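PDB 5XHB: nisin immunity protein from Lactococcus lactis subsp. lactis, which takes part in the immunity of the producing cell against externally supplied nisin, as a lipoprotein of the cell membrane. Local coordinates for residues A[122-127]-A[160-165]; A[15-20]-A[50-55]; A[139-144]-A[192-197]. All blocks are in the same frame, centred on the assembly; numbering follows the deposited sequence.

Contact 1 (A[122-127]-A[160-165]); sequences FVIDKN and EVRVFD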
loop_
_atom_site.group_PDB
_atom_site.type_symbol
_atom_site.label_atom_id
_atom_site.label_comp_id
_atom_site.label_asym_id
_atom_site.label_seq_id
_atom_site.Cartn_x
_atom_site.Cartn_y
_atom_site.Cartn_z
ATOM N N PHE A 122 7.182 5.802 4.339
ATOM C CA PHE A 122 6.424 6.924 4.873
ATOM C C PHE A 122 7.377 8.058 5.237
ATOM O O PHE A 122 8.336 7.853 5.967
ATOM C CB PHE A 122 5.608 6.490 6.098
ATOM C CG PHE A 122 4.605 5.402 5.808
ATOM C CD1 PHE A 122 3.358 5.710 5.310
ATOM C CD2 PHE A 122 4.917 4.074 6.032
ATOM C CE1 PHE A 122 2.425 4.709 5.034
ATOM C CE2 PHE A 122 3.996 3.079 5.760
ATOM C CZ PHE A 122 2.752 3.394 5.261
ATOM N N VAL A 123 7.103 9.249 4.721
ATOM C CA VAL A 123 7.953 10.408 4.960
ATOM C C VAL A 123 7.067 11.599 5.270
ATOM O O VAL A 123 6.093 11.845 4.563
ATOM C CB VAL A 123 8.851 10.721 3.714
ATOM C CG1 VAL A 123 9.561 12.068 3.854
ATOM C CG2 VAL A 123 9.863 9.600 3.482
ATOM N N ILE A 124 7.388 12.336 6.324
ATOM C CA ILE A 124 6.629 13.542 6.629
ATOM C C ILE A 124 6.878 14.521 5.501
ATOM O O ILE A 124 8.018 14.700 5.093
ATOM C CB ILE A 124 7.036 14.164 7.976
ATOM C CG1 ILE A 124 6.741 13.186 9.123
ATOM C CG2 ILE A 124 6.272 15.461 8.210
ATOM C CD1 ILE A 124 7.468 13.546 10.408
ATOM N N ASP A 125 5.813 15.117 4.975
ATOM C CA ASP A 125 5.931 16.006 3.823
ATOM C C ASP A 125 6.796 17.216 4.167
ATOM O O ASP A 125 6.613 17.840 5.205
ATOM C CB ASP A 125 4.550 16.450 3.351
ATOM C CG ASP A 125 4.607 17.231 2.048
ATOM O OD1 ASP A 125 4.595 16.600 0.963
ATOM O OD2 ASP A 125 4.662 18.473 2.110
ATOM N N LYS A 126 7.731 17.544 3.286
ATOM C CA LYS A 126 8.689 18.620 3.550
ATOM C C LYS A 126 8.022 19.988 3.586
ATOM O O LYS A 126 8.496 20.897 4.254
ATOM C CB LYS A 126 9.793 18.617 2.487
ATOM C CG LYS A 126 10.944 19.572 2.779
ATOM C CD LYS A 126 11.951 19.612 1.627
ATOM C CE LYS A 126 11.334 20.160 0.341
ATOM N NZ LYS A 126 12.348 20.331 -0.751
ATOM N N ASN A 127 6.919 20.137 2.863
ATOM C CA ASN A 127 6.290 21.449 2.733
ATOM C C ASN A 127 5.159 21.694 3.721
ATOM O O ASN A 127 4.920 22.833 4.125
ATOM C CB ASN A 127 5.781 21.631 1.308
ATOM C CG ASN A 127 6.894 21.514 0.284
ATOM O OD1 ASN A 127 6.828 20.699 -0.632
ATOM N ND2 ASN A 127 7.934 22.318 0.451
ATOM N N GLU A 160 9.670 11.269 15.093
ATOM C CA GLU A 160 10.101 12.555 14.577
ATOM C C GLU A 160 9.362 13.628 15.305
ATOM O O GLU A 160 8.361 13.366 15.963
ATOM C CB GLU A 160 9.828 12.695 13.070
ATOM C CG GLU A 160 10.710 11.856 12.190
ATOM C CD GLU A 160 12.060 12.487 12.010
ATOM O OE1 GLU A 160 12.126 13.737 12.026
ATOM O OE2 GLU A 160 13.049 11.743 11.848
ATOM N N VAL A 161 9.868 14.846 15.169
ATOM C CA VAL A 161 9.240 16.020 15.730
ATOM C C VAL A 161 9.136 17.067 14.636
ATOM O O VAL A 161 10.073 17.240 13.845
ATOM C CB VAL A 161 10.050 16.603 16.902
ATOM C CG1 VAL A 161 9.406 17.893 17.376
ATOM C CG2 VAL A 161 10.178 15.585 18.048
ATOM N N ARG A 162 8.004 17.757 14.577
ATOM C CA ARG A 162 7.896 18.962 13.761
ATOM C C ARG A 162 7.269 20.043 14.621
ATOM O O ARG A 162 6.287 19.807 15.313
ATOM C CB ARG A 162 7.057 18.745 12.484
ATOM C CG ARG A 162 7.626 17.750 11.477
ATOM C CD ARG A 162 8.913 18.279 10.826
ATOM N NE ARG A 162 9.448 17.356 9.826
ATOM C CZ ARG A 162 10.245 16.328 10.107
ATOM N NH1 ARG A 162 10.599 16.077 11.366
ATOM N NH2 ARG A 162 10.682 15.542 9.131
ATOM N N VAL A 163 7.850 21.230 14.556
ATOM C CA VAL A 163 7.254 22.426 15.108
ATOM C C VAL A 163 6.919 23.281 13.904
ATOM O O VAL A 163 7.802 23.583 13.093
ATOM C CB VAL A 163 8.217 23.176 16.047
ATOM C CG1 VAL A 163 7.607 24.506 16.486
ATOM C CG2 VAL A 163 8.583 22.300 17.250
ATOM N N PHE A 164 5.658 23.660 13.757
ATOM C CA PHE A 164 5.254 24.273 12.501
ATOM C C PHE A 164 4.261 25.381 12.736
ATOM O O PHE A 164 3.646 25.452 13.786
ATOM C CB PHE A 164 4.675 23.233 11.520
ATOM C CG PHE A 164 3.552 22.393 12.087
ATOM C CD1 PHE A 164 2.240 22.834 12.038
ATOM C CD2 PHE A 164 3.819 21.147 12.648
ATOM C CE1 PHE A 164 1.196 22.049 12.545
ATOM C CE2 PHE A 164 2.788 20.360 13.173
ATOM C CZ PHE A 164 1.479 20.811 13.121
ATOM N N ASP A 165 4.152 26.271 11.756
ATOM C CA ASP A 165 3.142 27.316 11.790
ATOM C C ASP A 165 1.774 26.677 11.867
ATOM O O ASP A 165 1.429 25.860 11.023
ATOM C CB ASP A 165 3.240 28.201 10.544
ATOM C CG ASP A 165 2.356 29.424 10.636
ATOM O OD1 ASP A 165 1.116 29.254 10.663
ATOM O OD2 ASP A 165 2.904 30.547 10.684
HETATM O O HOH W 1 9.859 16.204 6.318
HETATM O O HOH W 2 7.688 18.793 7.636
#

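Contact 2 (A[15-20]-A[50-55]); sequences GSYTNF and LIVDMK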
loop_
_atom_site.group_PDB
_atom_site.type_symbol
_atom_site.label_atom_id
_atom_site.label_comp_id
_atom_site.label_asym_id
_atom_site.label_seq_id
_atom_site.Cartn_x
_atom_site.Cartn_y
_atom_site.Cartn_z
ATOM N N GLY A 15 -10.410 -2.773 -14.296
ATOM C CA GLY A 15 -9.417 -1.750 -14.021
ATOM C C GLY A 15 -8.334 -2.102 -13.005
ATOM O O GLY A 15 -7.477 -1.277 -12.722
ATOM N N SER A 16 -8.361 -3.317 -12.461
ATOM C CA SER A 16 -7.379 -3.715 -11.446
ATOM C C SER A 16 -6.353 -4.707 -11.982
ATOM O O SER A 16 -6.696 -5.571 -12.783
ATOM C CB SER A 16 -8.083 -4.335 -10.223
ATOM O OG SER A 16 -7.146 -4.644 -9.191
ATOM N N TYR A 17 -5.103 -4.597 -11.538
ATOM C CA TYR A 17 -4.157 -5.677 -11.799
ATOM C C TYR A 17 -3.847 -6.485 -10.526
ATOM O O TYR A 17 -2.989 -7.363 -10.555
ATOM C CB TYR A 17 -2.852 -5.145 -12.420
ATOM C CG TYR A 17 -2.154 -4.098 -11.605
ATOM C CD1 TYR A 17 -2.482 -2.758 -11.742
ATOM C CD2 TYR A 17 -1.172 -4.444 -10.688
ATOM C CE1 TYR A 17 -1.848 -1.787 -10.988
ATOM C CE2 TYR A 17 -0.535 -3.480 -9.922
ATOM C CZ TYR A 17 -0.878 -2.155 -10.079
ATOM O OH TYR A 17 -0.250 -1.190 -9.330
ATOM N N THR A 18 -4.551 -6.228 -9.422
ATOM C CA THR A 18 -4.273 -6.987 -8.193
ATOM C C THR A 18 -5.504 -7.664 -7.578
ATOM O O THR A 18 -5.383 -8.693 -6.905
ATOM C CB THR A 18 -3.624 -6.104 -7.098
ATOM O OG1 THR A 18 -4.513 -5.046 -6.725
ATOM C CG2 THR A 18 -2.301 -5.510 -7.569
ATOM N N ASN A 19 -6.684 -7.099 -7.789
ATOM C CA ASN A 19 -7.865 -7.593 -7.084
ATOM C C ASN A 19 -8.728 -8.504 -7.953
ATOM O O ASN A 19 -9.095 -8.154 -9.087
ATOM C CB ASN A 19 -8.704 -6.421 -6.555
ATOM C CG ASN A 19 -7.918 -5.509 -5.627
ATOM O OD1 ASN A 19 -6.853 -5.867 -5.139
ATOM N ND2 ASN A 19 -8.448 -4.321 -5.382
ATOM N N PHE A 20 -9.049 -9.681 -7.431
ATOM C CA PHE A 20 -9.780 -10.646 -8.238
ATOM C C PHE A 20 -10.663 -11.564 -7.423
ATOM O O PHE A 20 -10.588 -11.616 -6.192
ATOM C CB PHE A 20 -8.799 -11.476 -9.079
ATOM C CG PHE A 20 -7.901 -12.383 -8.269
ATOM C CD1 PHE A 20 -6.721 -11.899 -7.709
ATOM C CD2 PHE A 20 -8.220 -13.725 -8.103
ATOM C CE1 PHE A 20 -5.878 -12.729 -6.982
ATOM C CE2 PHE A 20 -7.394 -14.568 -7.372
ATOM C CZ PHE A 20 -6.215 -14.064 -6.801
ATOM N N LEU A 50 -2.238 -8.082 -19.005
ATOM C CA LEU A 50 -2.638 -6.727 -18.677
ATOM C C LEU A 50 -1.532 -5.769 -19.056
ATOM O O LEU A 50 -0.352 -6.091 -18.921
ATOM C CB LEU A 50 -2.957 -6.587 -17.181
ATOM C CG LEU A 50 -4.128 -7.414 -16.635
ATOM C CD1 LEU A 50 -4.321 -7.144 -15.152
ATOM C CD2 LEU A 50 -5.401 -7.100 -17.390
ATOM N N ILE A 51 -1.921 -4.589 -19.524
ATOM C CA ILE A 51 -0.978 -3.527 -19.828
ATOM C C ILE A 51 -1.240 -2.354 -18.897
ATOM O O ILE A 51 -2.341 -1.814 -18.882
ATOM C CB ILE A 51 -1.101 -3.066 -21.292
ATOM C CG1 ILE A 51 -0.878 -4.247 -22.240
ATOM C CG2 ILE A 51 -0.121 -1.941 -21.571
ATOM C CD1 ILE A 51 -1.026 -3.882 -23.724
ATOM N N VAL A 52 -0.246 -1.975 -18.104
ATOM C CA VAL A 52 -0.483 -1.003 -17.041
ATOM C C VAL A 52 0.414 0.223 -17.135
ATOM O O VAL A 52 1.637 0.115 -17.138
ATOM C CB VAL A 52 -0.284 -1.625 -15.648
ATOM C CG1 VAL A 52 -0.931 -0.740 -14.591
ATOM C CG2 VAL A 52 -0.882 -3.021 -15.598
ATOM N N ASP A 53 -0.211 1.391 -17.193
ATOM C CA ASP A 53 0.519 2.647 -17.175
ATOM C C ASP A 53 1.189 2.837 -15.821
ATOM O O ASP A 53 0.511 2.963 -14.816
ATOM C CB ASP A 53 -0.422 3.813 -17.472
ATOM C CG ASP A 53 0.296 5.148 -17.477
ATOM O OD1 ASP A 53 0.454 5.744 -16.389
ATOM O OD2 ASP A 53 0.703 5.597 -18.570
HETATM N N MSE A 54 2.518 2.865 -15.793
HETATM C CA MSE A 54 3.251 2.899 -14.530
HETATM C C MSE A 54 2.993 4.167 -13.719
HETATM O O MSE A 54 3.101 4.156 -12.495
HETATM C CB MSE A 54 4.748 2.749 -14.792
HETATM C CG MSE A 54 5.561 2.291 -13.596
HETATM SE SE MSE A 54 6.906 0.981 -14.137
HETATM C CE MSE A 54 7.463 1.796 -15.825
ATOM N N LYS A 55 2.646 5.258 -14.393
ATOM C CA LYS A 55 2.419 6.523 -13.695
ATOM C C LYS A 55 1.018 6.602 -13.096
ATOM O O LYS A 55 0.853 6.945 -11.927
ATOM C CB LYS A 55 2.654 7.711 -14.635
ATOM C CG LYS A 55 4.008 8.393 -14.445
ATOM C CD LYS A 55 4.151 9.608 -15.357
ATOM C CE LYS A 55 5.434 10.379 -15.075
ATOM N NZ LYS A 55 5.525 11.621 -15.899
#

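Contact 3 (A[139-144]-A[192-197]); sequences YSISDT and TEWDYG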
loop_
_atom_site.group_PDB
_atom_site.type_symbol
_atom_site.label_atom_id
_atom_site.label_comp_id
_atom_site.label_asym_id
_atom_site.label_seq_id
_atom_site.Cartn_x
_atom_site.Cartn_y
_atom_site.Cartn_z
ATOM N N TYR A 139 -0.846 12.372 1.823
ATOM C CA TYR A 139 -1.895 12.008 2.760
ATOM C C TYR A 139 -2.052 13.089 3.792
ATOM O O TYR A 139 -1.071 13.559 4.342
ATOM C CB TYR A 139 -1.573 10.670 3.448
ATOM C CG TYR A 139 -1.628 9.541 2.455
ATOM C CD1 TYR A 139 -0.553 9.286 1.619
ATOM C CD2 TYR A 139 -2.776 8.753 2.333
ATOM C CE1 TYR A 139 -0.605 8.278 0.678
ATOM C CE2 TYR A 139 -2.842 7.733 1.397
ATOM C CZ TYR A 139 -1.752 7.503 0.572
ATOM O OH TYR A 139 -1.802 6.511 -0.382
ATOM N N SER A 140 -3.290 13.470 4.062
ATOM C CA SER A 140 -3.561 14.469 5.079
ATOM C C SER A 140 -3.869 13.805 6.418
ATOM O O SER A 140 -4.747 12.950 6.484
ATOM C CB SER A 140 -4.732 15.351 4.645
ATOM O OG SER A 140 -5.063 16.239 5.691
ATOM N N ILE A 141 -3.134 14.196 7.463
ATOM C CA ILE A 141 -3.356 13.703 8.824
ATOM C C ILE A 141 -4.484 14.485 9.456
ATOM O O ILE A 141 -4.351 15.680 9.710
ATOM C CB ILE A 141 -2.085 13.837 9.689
ATOM C CG1 ILE A 141 -0.918 13.087 9.040
ATOM C CG2 ILE A 141 -2.329 13.330 11.114
ATOM C CD1 ILE A 141 0.442 13.434 9.678
ATOM N N SER A 142 -5.605 13.815 9.696
ATOM C CA SER A 142 -6.802 14.480 10.194
ATOM C C SER A 142 -6.799 14.596 11.716
ATOM O O SER A 142 -5.866 14.142 12.386
ATOM C CB SER A 142 -8.045 13.711 9.748
ATOM O OG SER A 142 -8.108 12.479 10.450
ATOM N N ASP A 143 -7.861 15.182 12.261
ATOM C CA ASP A 143 -8.069 15.181 13.704
ATOM C C ASP A 143 -9.089 14.101 14.094
ATOM O O ASP A 143 -9.759 14.210 15.114
ATOM C CB ASP A 143 -8.534 16.558 14.189
ATOM C CG ASP A 143 -8.329 16.751 15.693
ATOM O OD1 ASP A 143 -7.462 16.063 16.275
ATOM O OD2 ASP A 143 -9.034 17.588 16.300
ATOM N N THR A 144 -9.194 13.060 13.270
ATOM C CA THR A 144 -10.058 11.914 13.559
ATOM C C THR A 144 -9.257 10.781 14.169
ATOM O O THR A 144 -8.251 10.361 13.600
ATOM C CB THR A 144 -10.750 11.404 12.286
ATOM O OG1 THR A 144 -11.603 12.434 11.767
ATOM C CG2 THR A 144 -11.557 10.133 12.573
ATOM N N THR A 192 2.740 25.003 16.427
ATOM C CA THR A 192 2.194 23.741 16.905
ATOM C C THR A 192 3.301 22.703 16.862
ATOM O O THR A 192 4.021 22.634 15.863
ATOM C CB THR A 192 0.998 23.291 16.036
ATOM O OG1 THR A 192 -0.062 24.246 16.167
ATOM C CG2 THR A 192 0.494 21.917 16.449
ATOM N N GLU A 193 3.461 21.922 17.930
ATOM C CA GLU A 193 4.397 20.799 17.893
ATOM C C GLU A 193 3.664 19.469 17.766
ATOM O O GLU A 193 2.771 19.153 18.561
ATOM C CB GLU A 193 5.299 20.747 19.134
ATOM C CG GLU A 193 6.205 19.498 19.111
ATOM C CD GLU A 193 7.254 19.439 20.226
ATOM O OE1 GLU A 193 7.632 20.488 20.780
ATOM O OE2 GLU A 193 7.702 18.320 20.551
ATOM N N TRP A 194 4.059 18.683 16.767
ATOM C CA TRP A 194 3.579 17.311 16.649
ATOM C C TRP A 194 4.727 16.357 16.848
ATOM O O TRP A 194 5.793 16.537 16.267
ATOM C CB TRP A 194 2.948 17.052 15.285
ATOM C CG TRP A 194 1.544 17.523 15.151
ATOM C CD1 TRP A 194 0.822 18.286 16.038
ATOM C CD2 TRP A 194 0.673 17.234 14.060
ATOM N NE1 TRP A 194 -0.452 18.506 15.534
ATOM C CE2 TRP A 194 -0.564 17.863 14.326
ATOM C CE3 TRP A 194 0.821 16.512 12.873
ATOM C CZ2 TRP A 194 -1.650 17.780 13.448
ATOM C CZ3 TRP A 194 -0.260 16.429 12.003
ATOM C CH2 TRP A 194 -1.481 17.057 12.302
ATOM N N ASP A 195 4.498 15.341 17.670
ATOM C CA ASP A 195 5.482 14.297 17.876
ATOM C C ASP A 195 4.927 13.052 17.199
ATOM O O ASP A 195 3.855 12.588 17.560
ATOM C CB ASP A 195 5.728 14.081 19.373
ATOM C CG ASP A 195 6.150 15.376 20.076
ATOM O OD1 ASP A 195 6.981 16.103 19.497
ATOM O OD2 ASP A 195 5.639 15.686 21.176
ATOM N N TYR A 196 5.638 12.549 16.198
ATOM C CA TYR A 196 5.106 11.499 15.322
ATOM C C TYR A 196 5.629 10.141 15.746
ATOM O O TYR A 196 6.854 9.929 15.800
ATOM C CB TYR A 196 5.501 11.736 13.865
ATOM C CG TYR A 196 5.147 13.089 13.287
ATOM C CD1 TYR A 196 5.789 14.243 13.721
ATOM C CD2 TYR A 196 4.224 13.200 12.257
ATOM C CE1 TYR A 196 5.488 15.491 13.169
ATOM C CE2 TYR A 196 3.910 14.451 11.701
ATOM C CZ TYR A 196 4.563 15.587 12.163
ATOM O OH TYR A 196 4.274 16.825 11.630
ATOM N N GLY A 197 4.715 9.218 16.017
ATOM C CA GLY A 197 5.104 7.900 16.485
ATOM C C GLY A 197 4.988 6.824 15.414
ATOM O O GLY A 197 5.550 6.950 14.324
#

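Contact 1 (A[122-127]-A[160-165])
Ile124 lays its terminal methyl, CD1, over the centre of one face of the Arg162 guanidinium, with CZ 3.9 Å away. The same methyl reaches Glu160, touching CB at 3.7 Å, while the other branch, CG2, lies beside Arg162 NE. A branched aliphatic chain suits this place, because it covers the flat face of the cation while the polar edge stays available for bonds. That edge is well used. Arg162 NH1 gives an almost straight bond to Glu160 OE1 (2.9 Å, 173°) within a salt bridge, and a second to Val161 O. The guanidinium also bonds to two waters in its plane, one joining NH2 to Ile124 O, the other joining NE to Asp125 O. Four partners round the rim thus fix the rotation of the group. A bend at chi2 (-68°) turns the Arg162 chain back so that NH1 meets Glu160 and Val161. Farther out, Asp125 OD2 accepts from Asn127 N at 2.9 Å, an Asx turn that shapes the chain after the strand. Strands 123-124 and 151-165 are the outermost of one antiparallel sheet, so side chains and water join its two edges, an arrangement consistent with a strongly curled, barrel-like sheet in the Spa1 C-terminal domain.

Contact 2 (A[15-20]-A[50-55])
Tyr17 meets Leu50 and Val52 where the loop before strand 19-22 lies against the end of strand 39-53. Four strands separate these two in the N-terminal antiparallel sheet (25-33, 90-96, 83-87 and 67-78), so their contact is consistent with strong curvature. The tyrosine takes the less common first torsion, chi1 57°, with CG between backbone N and carbonyl carbon, carrying the ring to Val52. Leu50 stands with CG beside its backbone N and is extended at chi2 (-179°), sending CD1 to Tyr17, 3.7 Å from CB. The same methyl packs on Tyr17 CA and on Ser16 O: leucine, branched one carbon farther out than valine, can bring a methyl to backbone and side chain alike. Val52, two residues on, presents both methyls to the ring, CG1 closer than CG2; its side chain crosses that of Tyr17 at about a right angle. Beta-branched valine suits a strand, and its methyls, close to the backbone, meet the ring that Tyr17 brings to them. The loop is shaped by Ser16, whose OG accepts from Thr18 N and Asn19 N, an ST turn and ST motif on one oxygen. At the ring, Tyr17 CD1 is 3.8 Å from Val52 CG1.

Contact 3 (A[139-144]-A[192-197])
Ile141 CG1 and Trp194 CG both stand beside their own backbone N, anti to the carbonyl carbon, and these torsions bring the side chains together. In Ile141, chi1 of -57° leaves CG2 anti to N, while chi2 of 167° puts CD1 anti to CA, so that CD1 and CG2 lie close together and both face the indole. In Trp194, chi1 of -81° directs the indole toward Ile141, with the six-membered ring leading. CG2 of Ile141 lies 3.8 Å from Trp194 CZ3 and 4.0 Å from CH2, while CD1 is 3.9 Å from that same CZ3. CZ3 rests on a small apolar patch made by CB, CG2 and CD1 of Ile141, and the isoleucine and the indole run alongside one another, pointing opposite ways. CD1 also has a second neighbour: it sits at the edge of the Tyr196 ring, near its plane, 4.1 Å from CE2. Tyr196 in turn brings CE2 into the plane of the indole, at its edge. Strands 137-145 and 191-202 belong to the same antiparallel sheet of the Spa1 C-terminal domain but are not neighbours in it, since 218-224 and 210-215 lie between them. With the nearest CA atoms, those of Ile141 and Tyr196, 10.9 Å apart, large side chains must do the reaching, and the sheet has to curve for them to meet on one side. Ile215, on strand 210-215, touches all three residues, and Ile132 packs on Ile141. Phe164 meets Trp194 edge to face. Tyrosine suits its place because its ring packs among apolar groups while OH is hydrogen-bonded to Ser129 O. Just after Ile141, Ser142 OG accepts from Thr144 N at 3.1 Å, an ST turn at the corner the chain turns at Asp143.

From the N terminus, contact 2 comes first: it closes a loop from 15-20 to 50-55 within the N-terminal sheet and is complete before the others begin. Contact 1 then opens at 122-127, contact 3 at 139-144; contact 1 closes at 160-165 and contact 3 at 192-197, so these two cross. They tie the outer strands 123-124 and 151-165, and the strands 137-145 and 191-202, of one C-terminal sheet. They lie about 9 Å apart, centre to centre, and probable backbone hydrogen bonds, Phe164 O to Thr192 N and Glu160 O to Tyr196 N, join them directly. Contact 2 lies about 32 Å from both, centre to centre, on the opposite side of the chain's centre.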